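Local coordinates for protein methyltransferase (Streptococcus pyogenes, PDB 2ESR) that probably transfers a methyl group from S-adenosylmethionine to an acceptor, as expected of a Rossmann-fold methyltransferase, at residues Pro28-Gly41 against Ala49-Glu61. Residues are numbered along the deposited sequence; the frame is centred on the assembly and turned at random.
Sequences PYFNGGRVLDLFAG and AVSRGMSAAVLVE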
loop_
_atom_site.group_PDB
_atom_site.type_symbol
_atom_site.label_atom_id
_atom_site.label_comp_id
_atom_site.label_asym_id
_atom_site.label_seq_id
_atom_site.Cartn_x
_atom_site.Cartn_y
_atom_site.Cartn_z
ATOM N N PRO A 28 -11.529 21.633 -1.906
ATOM C CA PRO A 28 -10.900 21.419 -0.599
ATOM C C PRO A 28 -11.279 20.104 0.079
ATOM O O PRO A 28 -10.769 19.784 1.147
ATOM C CB PRO A 28 -11.361 22.636 0.198
ATOM C CG PRO A 28 -12.731 22.851 -0.325
ATOM C CD PRO A 28 -12.546 22.695 -1.819
ATOM N N TYR A 29 -12.197 19.361 -0.530
ATOM C CA TYR A 29 -12.604 18.066 0.005
ATOM C C TYR A 29 -12.590 17.068 -1.144
ATOM O O TYR A 29 -12.634 17.459 -2.308
ATOM C CB TYR A 29 -14.012 18.130 0.622
ATOM C CG TYR A 29 -15.082 18.581 -0.345
ATOM C CD1 TYR A 29 -15.290 19.935 -0.598
ATOM C CD2 TYR A 29 -15.852 17.654 -1.046
ATOM C CE1 TYR A 29 -16.236 20.359 -1.523
ATOM C CE2 TYR A 29 -16.804 18.067 -1.979
ATOM C CZ TYR A 29 -16.988 19.420 -2.212
ATOM O OH TYR A 29 -17.909 19.838 -3.141
ATOM N N PHE A 30 -12.531 15.781 -0.817
ATOM C CA PHE A 30 -12.522 14.733 -1.832
ATOM C C PHE A 30 -13.524 13.661 -1.428
ATOM O O PHE A 30 -13.799 13.488 -0.246
ATOM C CB PHE A 30 -11.136 14.090 -1.930
ATOM C CG PHE A 30 -10.014 15.069 -2.102
ATOM C CD1 PHE A 30 -9.743 15.633 -3.344
ATOM C CD2 PHE A 30 -9.220 15.423 -1.017
ATOM C CE1 PHE A 30 -8.693 16.536 -3.499
ATOM C CE2 PHE A 30 -8.173 16.324 -1.161
ATOM C CZ PHE A 30 -7.908 16.880 -2.406
ATOM N N ASN A 31 -14.069 12.940 -2.404
ATOM C CA ASN A 31 -15.015 11.872 -2.098
ATOM C C ASN A 31 -14.413 10.492 -2.357
ATOM O O ASN A 31 -14.994 9.671 -3.065
ATOM C CB ASN A 31 -16.302 12.037 -2.906
ATOM C CG ASN A 31 -17.156 13.181 -2.405
ATOM O OD1 ASN A 31 -16.929 14.339 -2.747
ATOM N ND2 ASN A 31 -18.139 12.861 -1.574
ATOM N N GLY A 32 -13.244 10.246 -1.773
ATOM C CA GLY A 32 -12.585 8.962 -1.942
ATOM C C GLY A 32 -11.589 8.927 -3.086
ATOM O O GLY A 32 -11.575 9.817 -3.937
ATOM N N GLY A 33 -10.760 7.885 -3.110
ATOM C CA GLY A 33 -9.766 7.747 -4.162
ATOM C C GLY A 33 -8.409 7.362 -3.605
ATOM O O GLY A 33 -8.218 7.365 -2.388
ATOM N N ARG A 34 -7.467 7.036 -4.493
ATOM C CA ARG A 34 -6.120 6.641 -4.087
ATOM C C ARG A 34 -5.085 7.729 -4.339
ATOM O O ARG A 34 -5.009 8.289 -5.430
ATOM C CB ARG A 34 -5.669 5.380 -4.833
ATOM C CG ARG A 34 -6.350 4.083 -4.431
ATOM C CD ARG A 34 -5.485 2.894 -4.854
ATOM N NE ARG A 34 -6.062 1.602 -4.485
ATOM C CZ ARG A 34 -7.119 1.059 -5.079
ATOM N NH1 ARG A 34 -7.724 1.693 -6.076
ATOM N NH2 ARG A 34 -7.572 -0.122 -4.681
ATOM N N VAL A 35 -4.279 8.003 -3.322
ATOM C CA VAL A 35 -3.237 9.011 -3.412
ATOM C C VAL A 35 -1.868 8.338 -3.524
ATOM O O VAL A 35 -1.626 7.300 -2.904
ATOM C CB VAL A 35 -3.223 9.908 -2.145
ATOM C CG1 VAL A 35 -2.069 10.910 -2.216
ATOM C CG2 VAL A 35 -4.545 10.641 -2.006
ATOM N N LEU A 36 -0.991 8.920 -4.338
ATOM C CA LEU A 36 0.381 8.439 -4.471
ATOM C C LEU A 36 1.268 9.630 -4.124
ATOM O O LEU A 36 1.172 10.681 -4.754
ATOM C CB LEU A 36 0.687 7.971 -5.898
ATOM C CG LEU A 36 2.164 7.618 -6.156
ATOM C CD1 LEU A 36 2.605 6.486 -5.238
ATOM C CD2 LEU A 36 2.349 7.211 -7.604
ATOM N N ASP A 37 2.111 9.470 -3.111
ATOM C CA ASP A 37 3.007 10.540 -2.693
ATOM C C ASP A 37 4.434 10.044 -2.890
ATOM O O ASP A 37 4.968 9.314 -2.052
ATOM C CB ASP A 37 2.768 10.882 -1.220
ATOM C CG ASP A 37 3.370 12.218 -0.817
ATOM O OD1 ASP A 37 4.300 12.693 -1.503
ATOM O OD2 ASP A 37 2.912 12.789 0.200
ATOM N N LEU A 38 5.036 10.430 -4.009
ATOM C CA LEU A 38 6.397 10.037 -4.327
ATOM C C LEU A 38 7.320 11.098 -3.729
ATOM O O LEU A 38 6.976 12.280 -3.702
ATOM C CB LEU A 38 6.574 9.952 -5.846
ATOM C CG LEU A 38 5.706 8.892 -6.533
ATOM C CD1 LEU A 38 5.908 8.956 -8.045
ATOM C CD2 LEU A 38 6.077 7.510 -6.008
ATOM N N PHE A 39 8.490 10.674 -3.264
ATOM C CA PHE A 39 9.437 11.584 -2.623
ATOM C C PHE A 39 8.617 12.237 -1.511
ATOM O O PHE A 39 8.628 13.454 -1.339
ATOM C CB PHE A 39 9.930 12.649 -3.614
ATOM C CG PHE A 39 10.297 12.102 -4.972
ATOM C CD1 PHE A 39 9.369 12.109 -6.012
ATOM C CD2 PHE A 39 11.563 11.573 -5.207
ATOM C CE1 PHE A 39 9.699 11.597 -7.268
ATOM C CE2 PHE A 39 11.902 11.058 -6.460
ATOM C CZ PHE A 39 10.967 11.072 -7.491
ATOM N N ALA A 40 7.916 11.396 -0.756
ATOM C CA ALA A 40 7.007 11.821 0.306
ATOM C C ALA A 40 7.488 12.756 1.413
ATOM O O ALA A 40 6.682 13.500 1.977
ATOM C CB ALA A 40 6.362 10.594 0.929
ATOM N N GLY A 41 8.776 12.722 1.737
ATOM C CA GLY A 41 9.281 13.589 2.790
ATOM C C GLY A 41 8.661 13.252 4.135
ATOM O O GLY A 41 8.857 12.152 4.646
ATOM N N ALA A 49 -4.468 15.029 2.496
ATOM C CA ALA A 49 -5.392 14.635 1.436
ATOM C C ALA A 49 -6.362 13.572 1.935
ATOM O O ALA A 49 -7.543 13.593 1.602
ATOM C CB ALA A 49 -4.621 14.110 0.222
ATOM N N VAL A 50 -5.861 12.627 2.717
ATOM C CA VAL A 50 -6.731 11.587 3.254
ATOM C C VAL A 50 -7.673 12.222 4.276
ATOM O O VAL A 50 -8.859 11.885 4.344
ATOM C CB VAL A 50 -5.907 10.453 3.913
ATOM C CG1 VAL A 50 -6.826 9.504 4.667
ATOM C CG2 VAL A 50 -5.144 9.682 2.839
ATOM N N SER A 51 -7.149 13.158 5.057
ATOM C CA SER A 51 -7.961 13.840 6.062
ATOM C C SER A 51 -9.117 14.577 5.391
ATOM O O SER A 51 -10.201 14.716 5.967
ATOM C CB SER A 51 -7.107 14.838 6.849
ATOM O OG SER A 51 -7.870 15.464 7.868
ATOM N N ARG A 52 -8.883 15.037 4.166
ATOM C CA ARG A 52 -9.891 15.778 3.419
ATOM C C ARG A 52 -10.827 14.926 2.575
ATOM O O ARG A 52 -11.691 15.462 1.878
ATOM C CB ARG A 52 -9.210 16.835 2.543
ATOM C CG ARG A 52 -8.622 17.992 3.343
ATOM C CD ARG A 52 -7.774 18.928 2.484
ATOM N NE ARG A 52 -7.239 20.044 3.265
ATOM C CZ ARG A 52 -7.795 21.253 3.328
ATOM N NH1 ARG A 52 -8.907 21.514 2.653
ATOM N NH2 ARG A 52 -7.237 22.205 4.066
ATOM N N GLY A 53 -10.668 13.606 2.622
ATOM C CA GLY A 53 -11.568 12.768 1.848
ATOM C C GLY A 53 -10.999 11.653 0.999
ATOM O O GLY A 53 -11.746 10.771 0.563
HETATM N N MSE A 54 -9.700 11.678 0.724
HETATM C CA MSE A 54 -9.123 10.605 -0.076
HETATM C C MSE A 54 -9.187 9.347 0.784
HETATM O O MSE A 54 -9.090 9.415 2.011
HETATM C CB MSE A 54 -7.685 10.939 -0.470
HETATM C CG MSE A 54 -7.588 12.097 -1.464
HETATM SE SE MSE A 54 -8.551 11.747 -3.129
HETATM C CE MSE A 54 -7.427 10.391 -3.784
ATOM N N SER A 55 -9.351 8.201 0.138
ATOM C CA SER A 55 -9.496 6.934 0.848
ATOM C C SER A 55 -8.229 6.316 1.413
ATOM O O SER A 55 -8.207 5.869 2.562
ATOM C CB SER A 55 -10.168 5.922 -0.072
ATOM O OG SER A 55 -11.352 6.462 -0.614
ATOM N N ALA A 56 -7.177 6.280 0.608
ATOM C CA ALA A 56 -5.930 5.677 1.045
ATOM C C ALA A 56 -4.772 6.355 0.355
ATOM O O ALA A 56 -4.964 7.106 -0.599
ATOM C CB ALA A 56 -5.933 4.197 0.716
ATOM N N ALA A 57 -3.564 6.081 0.833
ATOM C CA ALA A 57 -2.385 6.689 0.240
ATOM C C ALA A 57 -1.191 5.762 0.267
ATOM O O ALA A 57 -0.996 5.004 1.218
ATOM C CB ALA A 57 -2.037 7.964 0.974
ATOM N N VAL A 58 -0.404 5.814 -0.794
ATOM C CA VAL A 58 0.820 5.036 -0.861
ATOM C C VAL A 58 1.884 6.115 -0.833
ATOM O O VAL A 58 1.841 7.049 -1.634
ATOM C CB VAL A 58 0.956 4.231 -2.171
ATOM C CG1 VAL A 58 2.370 3.637 -2.264
ATOM C CG2 VAL A 58 -0.075 3.120 -2.214
ATOM N N LEU A 59 2.811 6.014 0.110
ATOM C CA LEU A 59 3.889 6.987 0.217
ATOM C C LEU A 59 5.213 6.293 -0.066
ATOM O O LEU A 59 5.448 5.183 0.409
ATOM C CB LEU A 59 3.930 7.604 1.620
ATOM C CG LEU A 59 2.776 8.512 2.059
ATOM C CD1 LEU A 59 1.513 7.687 2.291
ATOM C CD2 LEU A 59 3.173 9.240 3.330
ATOM N N VAL A 60 6.071 6.936 -0.850
ATOM C CA VAL A 60 7.375 6.370 -1.156
ATOM C C VAL A 60 8.424 7.378 -0.719
ATOM O O VAL A 60 8.412 8.521 -1.161
ATOM C CB VAL A 60 7.565 6.101 -2.663
ATOM C CG1 VAL A 60 8.908 5.403 -2.895
ATOM C CG2 VAL A 60 6.425 5.248 -3.195
ATOM N N GLU A 61 9.321 6.949 0.161
ATOM C CA GLU A 61 10.375 7.819 0.664
ATOM C C GLU A 61 11.565 6.949 1.020
ATOM O O GLU A 61 11.441 6.022 1.816
ATOM C CB GLU A 61 9.881 8.586 1.898
ATOM C CG GLU A 61 10.944 9.452 2.567
ATOM C CD GLU A 61 11.570 10.446 1.608
ATOM O OE1 GLU A 61 10.825 11.268 1.028
ATOM O OE2 GLU A 61 12.808 10.404 1.432
#
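Selenomethionine Met-54 curls back on itself between Phe-30 and Val-35, its chain bent at chi2 (-59°). SE lies obliquely to the Phe-30 ring, 4.3 Å from its centroid, a Met-aromatic contact, while CG presses tightly on CG2 of Val-35 (3.4 Å). Ala-49 CB, from the last turn of helix 44-51, meets the same Val-35 methyl, so helix and loop together pack on this face of the sheet. The helix ends in a Schellman motif at Gly-53, and just before it Arg-52 O accepts Phe-30 N at 2.8 Å. The Arg-52 side chain, extended from CG to NE, returns the grip, with NH1 donating in the guanidinium plane to a lone pair of Pro-28 O (3.0 Å) while NE pairs with Glu-48. Ser-55 grips both polar backbone atoms of Gly-33: OG accepts its N-H at 2.9 Å, and Ser-55 N donates to its O. Beyond this point strands 34-38 and 56-60 run parallel, their short axes 16° apart. Val-35 and Asp-37 each use both N and O to reach the partner strand, the straightest of these bonds being Asp-37 N to Val-58 O (169°). On the face of Leu-36 and Leu-38, which helix 111-124 covers, Leu-38 CD2 lies alongside Val-60 CG2 at 3.6 Å. At the C-terminal ends, Val-60 O receives Ala-40 N, and Glu-61 OE1 takes Gly-41 N at 2.6 Å on its anti side, tilted out of the carboxylate plane. Strand 34-38, helix 44-51 and strand 56-60 form a beta-alpha-beta crossover; its glycine-bearing first loop and the acidic residue just after the second strand are consistent with the S-adenosylmethionine site of Rossmann-fold methyltransferases.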